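Local atomic coordinates of adhesion G-protein coupled receptor G6 (Danio rerio, PDB entry 6V55), a protein that probably acts as a cell-surface adhesion receptor in myelination, its large calcium-binding extracellular region standing ahead of a G-protein-coupled membrane part. Residues 3-8 against 29-34; 61-66 against 91-96. All coordinates share one frame; numbering follows the deposited sequence.

Contacts 1 and 2 lie side by side in one five-stranded mixed sheet of the CUB domain, their centres about 10 Å apart. Along the chain, contact 1 (3-8 against 29-34) closes before contact 2 (61-66 against 91-96) opens. Strands 30-36 and 90-96 are neighbours in the sheet, so backbone bonds between W33 and V93 and between C31 and F95 join the two contacts directly. Contact 1 adds the N-terminal edge by a disulfide and parallel pairing; contact 2 supplies antiparallel pairing beside a calcium site. The sugar on N32 touches both, lying over the sheet face that carries F94.

Contact 1 (3-8 against 29-34); sequences TSCNVV and QSCNWT. With NAG (2-acetamido-2-deoxy-beta-D-glucopyranose), chain E.
C5 and C31 are joined by a disulfide, SG to SG, and the backbone beside it is bonded as well: N32 N donates to C5 O at 3.0 Å. One residue on, the side-chain amide of N6 reaches back, its ND2 giving a fairly straight bond (160°) to S30 O at 3.1 Å, with the acceptor close to the amide plane. The other end of that amide is served by a water, which donates to N6 OD1 and accepts from N32 ND2, the nitrogen that carries the N-linked sugar. N32 OD1 is satisfied within its own strand by T34 OG1 at 3.0 Å; with CG anti to the backbone N (chi1 174°), the N32 amide runs out beside T34, and its plane stands 84° from that of N6. Further along, T34 N donates almost straight to V7 O, whereas V7 N makes only a weak bond to N32 O. Apolar contacts are few: V7 CG2 meets W33 CD1 obliquely at 3.6 Å, and C5 CB lies 3.8 Å from W33 CZ2. V8 pairs with T34 in parallel, and its CG2 touches C6 of the sugar. This pairing places the N-terminal segment at the edge of the CUB sheet, with strand 90-96 flanking strand 30-36 across from it and the W33 ring packed against F16 and F106.

Contact 2 (61-66 against 91-96); sequences DRVVVK and MEVFFN. With CA (calcium ion), chain C; NAG (2-acetamido-2-deoxy-beta-D-glucopyranose), chain E.
R62 and N96 open a regular antiparallel pairing in which backbone bonds do most of the work. R62, V64 and K66 each exchange two of them with N96, F94 and E92; F94 N to V64 O, at 2.8 Å, is nearly straight. Between these pairs, V63 faces F95 and V65 faces V93 in non-hydrogen-bonded positions. Apolar contacts gather on their side of the sheet: V63 CG2 touches F95 CD1 at 3.7 Å, and V65 CG1 meets M91 SD at 3.8 Å. This is the inward face of the CUB beta-sandwich, where V63, V65 and M91 also pack on strand 41-51 of the second sheet. The other face is mixed, with K66 and E92 beside the F94 ring. These two run side by side, and a bend at chi3 (86°) brings K66 NZ to a salt bridge with E92 OE1 at 3.3 Å, its hydrogen bond weak. K66 NZ lies 3.6 Å from F94 CZ and NAG C8 3.6 Å from F94 CE1, both oblique to the ring. With an alanine in place of F94, the K66 chain and the sugar's acetyl group would probably lose the ring surface they share. Just ahead of strand 62-66, D61 binds calcium through OD1 (2.5 Å) and OD2 (2.7 Å), alongside E53, D98, S100, V101 and a water; D61 OD2 is also hydrogen-bonded to Y25 OH.

Contact 1 (3-8 against 29-34)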
ATOM      1  N   THR A   3      11.564   3.584  10.916  1.00 83.60           N
ATOM      2  CA  THR A   3      11.933   3.198   9.562  1.00 82.58           C
ATOM      3  C   THR A   3      11.325   1.830   9.201  1.00 77.70           C
ATOM      4  O   THR A   3      11.916   1.062   8.434  1.00 78.85           O
ATOM      5  CB  THR A   3      13.502   3.171   9.373  1.00 85.63           C
ATOM      6  OG1 THR A   3      13.834   2.618   8.093  1.00 87.60           O
ATOM      7  CG2 THR A   3      14.206   2.358  10.476  1.00 85.78           C
ATOM      8  N   SER A   4      10.142   1.528   9.739  1.00 66.07           N
ATOM      9  CA  SER A   4       9.466   0.264   9.468  1.00 55.11           C
ATOM     10  C   SER A   4       8.107   0.500   8.831  1.00 46.94           C
ATOM     11  O   SER A   4       7.286   1.253   9.370  1.00 42.57           O
ATOM     12  CB  SER A   4       9.282  -0.562  10.736  1.00 53.56           C
ATOM     13  OG  SER A   4       8.608  -1.768  10.418  1.00 51.30           O
ATOM     14  N   CYS A   5       7.848  -0.193   7.714  1.00 42.71           N
ATOM     15  CA  CYS A   5       6.583  -0.053   6.999  1.00 34.28           C
ATOM     16  C   CYS A   5       5.757  -1.350   7.011  1.00 32.72           C
ATOM     17  O   CYS A   5       4.885  -1.532   6.161  1.00 32.07           O
ATOM     18  CB  CYS A   5       6.816   0.481   5.561  1.00 30.74           C
ATOM     19  SG  CYS A   5       7.353  -0.696   4.224  0.42 30.67           S
ATOM     20  N   ASN A   6       5.973  -2.244   7.977  1.00 33.32           N
ATOM     21  CA  ASN A   6       5.083  -3.393   8.216  1.00 30.63           C
ATOM     22  C   ASN A   6       4.689  -3.348   9.687  1.00 35.16           C
ATOM     23  O   ASN A   6       5.239  -4.093  10.504  1.00 37.00           O
ATOM     24  CB  ASN A   6       5.730  -4.722   7.863  1.00 24.73           C
ATOM     25  CG  ASN A   6       5.924  -4.905   6.364  1.00 26.64           C
ATOM     26  OD1 ASN A   6       5.168  -5.632   5.706  1.00 22.90           O
ATOM     27  ND2 ASN A   6       6.946  -4.247   5.816  1.00 30.92           N
ATOM     28  N   VAL A   7       3.716  -2.490  10.008  1.00 34.96           N
ATOM     29  CA  VAL A   7       3.320  -2.205  11.381  1.00 37.94           C
ATOM     30  C   VAL A   7       1.826  -2.470  11.554  1.00 40.85           C
ATOM     31  O   VAL A   7       1.088  -2.700  10.593  1.00 40.64           O
ATOM     32  CB  VAL A   7       3.642  -0.750  11.790  1.00 36.79           C
ATOM     33  CG1 VAL A   7       5.092  -0.609  12.225  1.00 38.71           C
ATOM     34  CG2 VAL A   7       3.339   0.179  10.633  1.00 33.80           C
ATOM     35  N   VAL A   8       1.395  -2.428  12.814  1.00 41.37           N
ATOM     36  CA  VAL A   8      -0.011  -2.464  13.202  1.00 37.30           C
ATOM     37  C   VAL A   8      -0.292  -1.194  13.991  1.00 41.43           C
ATOM     38  O   VAL A   8       0.308  -0.973  15.050  1.00 45.45           O
ATOM     39  CB  VAL A   8      -0.364  -3.713  14.027  1.00 33.61           C
ATOM     40  CG1 VAL A   8      -1.758  -3.584  14.633  1.00 37.17           C
ATOM     41  CG2 VAL A   8      -0.321  -4.937  13.157  1.00 30.02           C
ATOM     42  N   GLN A  29       9.790  -2.182  -2.650  1.00 27.17           N
ATOM     43  CA  GLN A  29       9.178  -2.076  -1.344  1.00 22.85           C
ATOM     44  C   GLN A  29       8.116  -3.140  -1.173  1.00 19.47           C
ATOM     45  O   GLN A  29       7.506  -3.600  -2.147  1.00 16.81           O
ATOM     46  CB  GLN A  29       8.540  -0.706  -1.181  1.00 20.75           C
ATOM     47  CG  GLN A  29       9.509   0.408  -1.127  1.00 16.87           C
ATOM     48  CD  GLN A  29      10.552   0.176  -0.079  1.00 21.66           C
ATOM     49  OE1 GLN A  29      10.271   0.189   1.126  1.00 22.59           O
ATOM     50  NE2 GLN A  29      11.772  -0.052  -0.523  1.00 24.24           N
ATOM     51  N   SER A  30       7.869  -3.508   0.082  1.00 19.73           N
ATOM     52  CA  SER A  30       6.670  -4.279   0.379  1.00 23.32           C
ATOM     53  C   SER A  30       6.199  -3.902   1.775  1.00 30.45           C
ATOM     54  O   SER A  30       6.835  -4.267   2.768  1.00 31.23           O
ATOM     55  CB  SER A  30       6.916  -5.769   0.275  1.00 23.62           C
ATOM     56  OG  SER A  30       5.933  -6.422   1.056  1.00 30.72           O
ATOM     57  N   CYS A  31       5.072  -3.204   1.841  1.00 31.92           N
ATOM     58  CA  CYS A  31       4.586  -2.601   3.062  1.00 28.29           C
ATOM     59  C   CYS A  31       3.204  -3.154   3.406  1.00 28.96           C
ATOM     60  O   CYS A  31       2.425  -3.503   2.515  1.00 28.13           O
ATOM     61  CB  CYS A  31       4.543  -1.095   2.882  1.00 33.28           C
ATOM     62  SG  CYS A  31       6.134  -0.268   2.525  1.00 35.32           S
ATOM     63  N   ASN A  32       2.901  -3.233   4.716  1.00 27.51           N
ATOM     64  CA  ASN A  32       1.632  -3.762   5.259  1.00 24.89           C
ATOM     65  C   ASN A  32       1.384  -2.922   6.508  1.00 30.22           C
ATOM     66  O   ASN A  32       1.791  -3.287   7.614  1.00 37.19           O
ATOM     67  CB  ASN A  32       1.696  -5.273   5.556  1.00 25.76           C
ATOM     68  CG  ASN A  32       0.427  -5.856   6.267  1.00 29.15           C
ATOM     69  OD1 ASN A  32      -0.594  -5.204   6.408  1.00 33.93           O
ATOM     70  ND2 ASN A  32       0.510  -7.130   6.675  1.00 37.83           N
ATOM     71  N   TRP A  33       0.689  -1.810   6.322  1.00 29.05           N
ATOM     72  CA  TRP A  33       0.097  -1.069   7.422  1.00 28.18           C
ATOM     73  C   TRP A  33      -1.280  -1.652   7.711  1.00 35.07           C
ATOM     74  O   TRP A  33      -2.214  -1.456   6.927  1.00 37.39           O
ATOM     75  CB  TRP A  33      -0.026   0.394   7.050  1.00 27.17           C
ATOM     76  CG  TRP A  33       1.258   1.066   6.711  1.00 25.47           C
ATOM     77  CD1 TRP A  33       2.164   1.582   7.585  1.00 22.32           C
ATOM     78  CD2 TRP A  33       1.751   1.362   5.401  1.00 21.35           C
ATOM     79  NE1 TRP A  33       3.202   2.160   6.903  1.00 21.09           N
ATOM     80  CE2 TRP A  33       2.971   2.038   5.562  1.00 18.36           C
ATOM     81  CE3 TRP A  33       1.281   1.115   4.109  1.00 20.02           C
ATOM     82  CZ2 TRP A  33       3.723   2.461   4.490  1.00 20.70           C
ATOM     83  CZ3 TRP A  33       2.040   1.541   3.044  1.00 15.89           C
ATOM     84  CH2 TRP A  33       3.236   2.208   3.242  1.00 19.12           C
ATOM     85  N   THR A  34      -1.422  -2.359   8.829  1.00 36.78           N
ATOM     86  CA  THR A  34      -2.729  -2.836   9.271  1.00 36.14           C
ATOM     87  C   THR A  34      -3.249  -1.893  10.355  1.00 36.28           C
ATOM     88  O   THR A  34      -2.575  -1.646  11.354  1.00 35.64           O
ATOM     89  CB  THR A  34      -2.638  -4.284   9.759  1.00 35.67           C
ATOM     90  OG1 THR A  34      -2.640  -5.159   8.623  1.00 35.38           O
ATOM     91  CG2 THR A  34      -3.810  -4.660  10.648  1.00 36.83           C
TER
HETATM   92  C1  NAG E 903      -0.569  -7.835   7.366  1.00 30.10           C
HETATM   93  C2  NAG E 903      -0.685  -9.343   7.047  1.00 36.75           C
HETATM   94  C3  NAG E 903      -1.739 -10.004   7.946  1.00 38.82           C
HETATM   95  C4  NAG E 903      -1.422  -9.773   9.418  1.00 40.00           C
HETATM   96  C5  NAG E 903      -1.323  -8.271   9.699  1.00 37.71           C
HETATM   97  C6  NAG E 903      -0.853  -7.982  11.102  1.00 39.47           C
HETATM   98  C7  NAG E 903      -0.065  -9.637   4.684  1.00 43.81           C
HETATM   99  C8  NAG E 903      -0.563  -9.999   3.314  1.00 42.68           C
HETATM  100  N2  NAG E 903      -0.989  -9.602   5.648  1.00 42.75           N
HETATM  101  O3  NAG E 903      -1.815 -11.404   7.681  1.00 38.94           O
HETATM  102  O4  NAG E 903      -2.436 -10.366  10.229  1.00 42.00           O
HETATM  103  O5  NAG E 903      -0.363  -7.651   8.820  1.00 31.91           O
HETATM  104  O6  NAG E 903       0.567  -7.954  11.169  1.00 38.34           O
HETATM  105  O7  NAG E 903       1.119  -9.381   4.905  1.00 44.86           O
HETATM  106  O   HOH W   1       3.621  -7.895   6.856  1.00 13.01           O

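Contact 2 (61-66 against 91-96)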
ATOM      1  N   ASP A  61       3.908  -0.298  -9.930  1.00 13.60           N
ATOM      2  CA  ASP A  61       3.749  -0.013  -8.511  1.00 13.56           C
ATOM      3  C   ASP A  61       2.269   0.071  -8.211  1.00 14.63           C
ATOM      4  O   ASP A  61       1.530   0.711  -8.957  1.00 19.61           O
ATOM      5  CB  ASP A  61       4.391   1.313  -8.095  1.00 19.22           C
ATOM      6  CG  ASP A  61       5.834   1.445  -8.543  1.00 22.16           C
ATOM      7  OD1 ASP A  61       6.430   0.408  -8.886  1.00 21.08           O
ATOM      8  OD2 ASP A  61       6.367   2.583  -8.554  1.00 20.30           O
ATOM      9  N   ARG A  62       1.824  -0.528  -7.108  1.00 13.82           N
ATOM     10  CA  ARG A  62       0.408  -0.460  -6.757  1.00 14.02           C
ATOM     11  C   ARG A  62       0.244  -0.299  -5.253  1.00 14.00           C
ATOM     12  O   ARG A  62       1.096  -0.720  -4.469  1.00 14.39           O
ATOM     13  CB  ARG A  62      -0.368  -1.701  -7.243  1.00 14.21           C
ATOM     14  CG  ARG A  62       0.064  -3.006  -6.621  1.00 14.20           C
ATOM     15  CD  ARG A  62      -0.920  -4.145  -6.936  1.00 20.41           C
ATOM     16  NE  ARG A  62      -1.037  -4.413  -8.368  1.00 25.69           N
ATOM     17  CZ  ARG A  62      -1.484  -5.550  -8.906  1.00 23.66           C
ATOM     18  NH1 ARG A  62      -1.878  -6.575  -8.142  1.00 15.96           N
ATOM     19  NH2 ARG A  62      -1.527  -5.663 -10.234  1.00 25.42           N
ATOM     20  N   VAL A  63      -0.851   0.344  -4.864  1.00 14.41           N
ATOM     21  CA  VAL A  63      -1.340   0.358  -3.489  1.00 16.20           C
ATOM     22  C   VAL A  63      -2.636  -0.432  -3.485  1.00 19.55           C
ATOM     23  O   VAL A  63      -3.514  -0.159  -4.308  1.00 23.40           O
ATOM     24  CB  VAL A  63      -1.573   1.786  -2.972  1.00 14.19           C
ATOM     25  CG1 VAL A  63      -2.362   1.792  -1.660  1.00 14.33           C
ATOM     26  CG2 VAL A  63      -0.264   2.463  -2.766  1.00 13.95           C
ATOM     27  N   VAL A  64      -2.752  -1.420  -2.584  1.00 18.62           N
ATOM     28  CA  VAL A  64      -3.984  -2.185  -2.376  1.00 19.65           C
ATOM     29  C   VAL A  64      -4.622  -1.739  -1.061  1.00 22.32           C
ATOM     30  O   VAL A  64      -3.946  -1.703  -0.028  1.00 23.86           O
ATOM     31  CB  VAL A  64      -3.695  -3.697  -2.354  1.00 19.70           C
ATOM     32  CG1 VAL A  64      -4.957  -4.480  -2.040  1.00 16.69           C
ATOM     33  CG2 VAL A  64      -3.104  -4.158  -3.687  1.00 14.69           C
ATOM     34  N   VAL A  65      -5.911  -1.377  -1.088  1.00 24.41           N
ATOM     35  CA  VAL A  65      -6.672  -1.065   0.129  1.00 26.95           C
ATOM     36  C   VAL A  65      -7.645  -2.206   0.402  1.00 33.03           C
ATOM     37  O   VAL A  65      -8.535  -2.484  -0.412  1.00 32.64           O
ATOM     38  CB  VAL A  65      -7.435   0.264   0.026  1.00 20.62           C
ATOM     39  CG1 VAL A  65      -8.171   0.537   1.339  1.00 16.28           C
ATOM     40  CG2 VAL A  65      -6.489   1.403  -0.310  1.00 18.39           C
ATOM     41  N   LYS A  66      -7.496  -2.846   1.561  1.00 37.08           N
ATOM     42  CA  LYS A  66      -8.223  -4.070   1.899  1.00 35.79           C
ATOM     43  C   LYS A  66      -9.124  -3.803   3.102  1.00 38.37           C
ATOM     44  O   LYS A  66      -8.644  -3.485   4.197  1.00 35.31           O
ATOM     45  CB  LYS A  66      -7.246  -5.216   2.190  1.00 33.47           C
ATOM     46  CG  LYS A  66      -7.666  -6.566   1.627  1.00 34.75           C
ATOM     47  CD  LYS A  66      -6.499  -7.566   1.575  1.00 39.02           C
ATOM     48  CE  LYS A  66      -6.290  -8.339   2.886  1.00 43.94           C
ATOM     49  NZ  LYS A  66      -4.932  -9.029   2.956  1.00 45.62           N
ATOM     50  N   MET A  91      -8.672  -2.180   8.795  1.00 36.00           N
ATOM     51  CA  MET A  91      -8.345  -1.725   7.448  1.00 32.27           C
ATOM     52  C   MET A  91      -6.857  -1.947   7.199  1.00 34.88           C
ATOM     53  O   MET A  91      -6.026  -1.506   7.998  1.00 39.95           O
ATOM     54  CB  MET A  91      -8.688  -0.248   7.258  1.00 24.26           C
ATOM     55  CG  MET A  91      -8.280   0.286   5.898  1.00 21.47           C
ATOM     56  SD  MET A  91      -9.670   0.303   4.770  0.53 21.43           S
ATOM     57  CE  MET A  91     -10.384   1.853   5.262  1.00 22.94           C
ATOM     58  N   GLU A  92      -6.519  -2.605   6.086  1.00 29.87           N
ATOM     59  CA  GLU A  92      -5.139  -2.914   5.727  1.00 28.62           C
ATOM     60  C   GLU A  92      -4.774  -2.190   4.436  1.00 27.10           C
ATOM     61  O   GLU A  92      -5.525  -2.256   3.457  1.00 28.77           O
ATOM     62  CB  GLU A  92      -4.951  -4.430   5.570  1.00 28.85           C
ATOM     63  CG  GLU A  92      -5.464  -5.212   6.773  1.00 33.30           C
ATOM     64  CD  GLU A  92      -5.064  -6.676   6.778  1.00 42.62           C
ATOM     65  OE1 GLU A  92      -4.789  -7.253   5.705  1.00 46.49           O
ATOM     66  OE2 GLU A  92      -5.024  -7.265   7.876  1.00 47.31           O
ATOM     67  N   VAL A  93      -3.628  -1.503   4.438  1.00 23.68           N
ATOM     68  CA  VAL A  93      -3.108  -0.760   3.288  1.00 19.86           C
ATOM     69  C   VAL A  93      -1.766  -1.362   2.891  1.00 19.83           C
ATOM     70  O   VAL A  93      -0.809  -1.319   3.671  1.00 20.26           O
ATOM     71  CB  VAL A  93      -2.934   0.733   3.599  1.00 17.22           C
ATOM     72  CG1 VAL A  93      -2.278   1.448   2.422  1.00 18.54           C
ATOM     73  CG2 VAL A  93      -4.256   1.373   3.918  1.00 16.80           C
ATOM     74  N   PHE A  94      -1.677  -1.884   1.673  1.00 18.74           N
ATOM     75  CA  PHE A  94      -0.436  -2.446   1.163  1.00 18.72           C
ATOM     76  C   PHE A  94       0.180  -1.519   0.138  1.00 20.34           C
ATOM     77  O   PHE A  94      -0.511  -0.707  -0.473  1.00 29.75           O
ATOM     78  CB  PHE A  94      -0.664  -3.804   0.518  1.00 23.52           C
ATOM     79  CG  PHE A  94      -1.211  -4.815   1.457  1.00 27.48           C
ATOM     80  CD1 PHE A  94      -0.361  -5.518   2.292  1.00 27.70           C
ATOM     81  CD2 PHE A  94      -2.580  -5.042   1.524  1.00 26.54           C
ATOM     82  CE1 PHE A  94      -0.865  -6.439   3.166  1.00 29.35           C
ATOM     83  CE2 PHE A  94      -3.087  -5.966   2.395  1.00 26.61           C
ATOM     84  CZ  PHE A  94      -2.227  -6.669   3.221  1.00 29.27           C
ATOM     85  N   PHE A  95       1.491  -1.653  -0.052  1.00 13.80           N
ATOM     86  CA  PHE A  95       2.189  -0.900  -1.084  1.00 13.69           C
ATOM     87  C   PHE A  95       3.355  -1.742  -1.571  1.00 20.42           C
ATOM     88  O   PHE A  95       4.128  -2.263  -0.759  1.00 19.05           O
ATOM     89  CB  PHE A  95       2.669   0.452  -0.558  1.00 13.99           C
ATOM     90  CG  PHE A  95       3.639   1.176  -1.477  1.00 19.39           C
ATOM     91  CD1 PHE A  95       3.305   1.474  -2.801  1.00 22.97           C
ATOM     92  CD2 PHE A  95       4.882   1.585  -1.001  1.00 17.28           C
ATOM     93  CE1 PHE A  95       4.205   2.166  -3.637  1.00 21.69           C
ATOM     94  CE2 PHE A  95       5.778   2.284  -1.826  1.00 16.87           C
ATOM     95  CZ  PHE A  95       5.439   2.573  -3.148  1.00 15.96           C
ATOM     96  N   ASN A  96       3.463  -1.888  -2.894  1.00 24.52           N
ATOM     97  CA  ASN A  96       4.546  -2.625  -3.541  1.00 22.40           C
ATOM     98  C   ASN A  96       5.082  -1.813  -4.714  1.00 22.72           C
ATOM     99  O   ASN A  96       4.300  -1.309  -5.531  1.00 20.30           O
ATOM    100  CB  ASN A  96       4.059  -3.985  -4.016  1.00 22.49           C
ATOM    101  CG  ASN A  96       3.665  -4.871  -2.876  1.00 28.72           C
ATOM    102  OD1 ASN A  96       4.519  -5.335  -2.108  1.00 33.25           O
ATOM    103  ND2 ASN A  96       2.371  -5.114  -2.740  1.00 31.34           N
TER
HETATM  104 CA    CA C 901       8.542   1.442  -9.767  1.00 19.63          CA
HETATM  105  C1  NAG E 903      -0.569  -7.835   7.366  1.00 30.10           C
HETATM  106  C2  NAG E 903      -0.685  -9.343   7.047  1.00 36.75           C
HETATM  107  C3  NAG E 903      -1.739 -10.004   7.946  1.00 38.82           C
HETATM  108  C4  NAG E 903      -1.422  -9.773   9.418  1.00 40.00           C
HETATM  109  C5  NAG E 903      -1.323  -8.271   9.699  1.00 37.71           C
HETATM  110  C6  NAG E 903      -0.853  -7.982  11.102  1.00 39.47           C
HETATM  111  C7  NAG E 903      -0.065  -9.637   4.684  1.00 43.81           C
HETATM  112  C8  NAG E 903      -0.563  -9.999   3.314  1.00 42.68           C
HETATM  113  N2  NAG E 903      -0.989  -9.602   5.648  1.00 42.75           N
HETATM  114  O3  NAG E 903      -1.815 -11.404   7.681  1.00 38.94           O
HETATM  115  O4  NAG E 903      -2.436 -10.366  10.229  1.00 42.00           O
HETATM  116  O5  NAG E 903      -0.363  -7.651   8.820  1.00 31.91           O
HETATM  117  O6  NAG E 903       0.567  -7.954  11.169  1.00 38.34           O
HETATM  118  O7  NAG E 903       1.119  -9.381   4.905  1.00 44.86           O
HETATM  119  O   HOH W   2      10.116   1.108  -7.777  1.00 59.18           O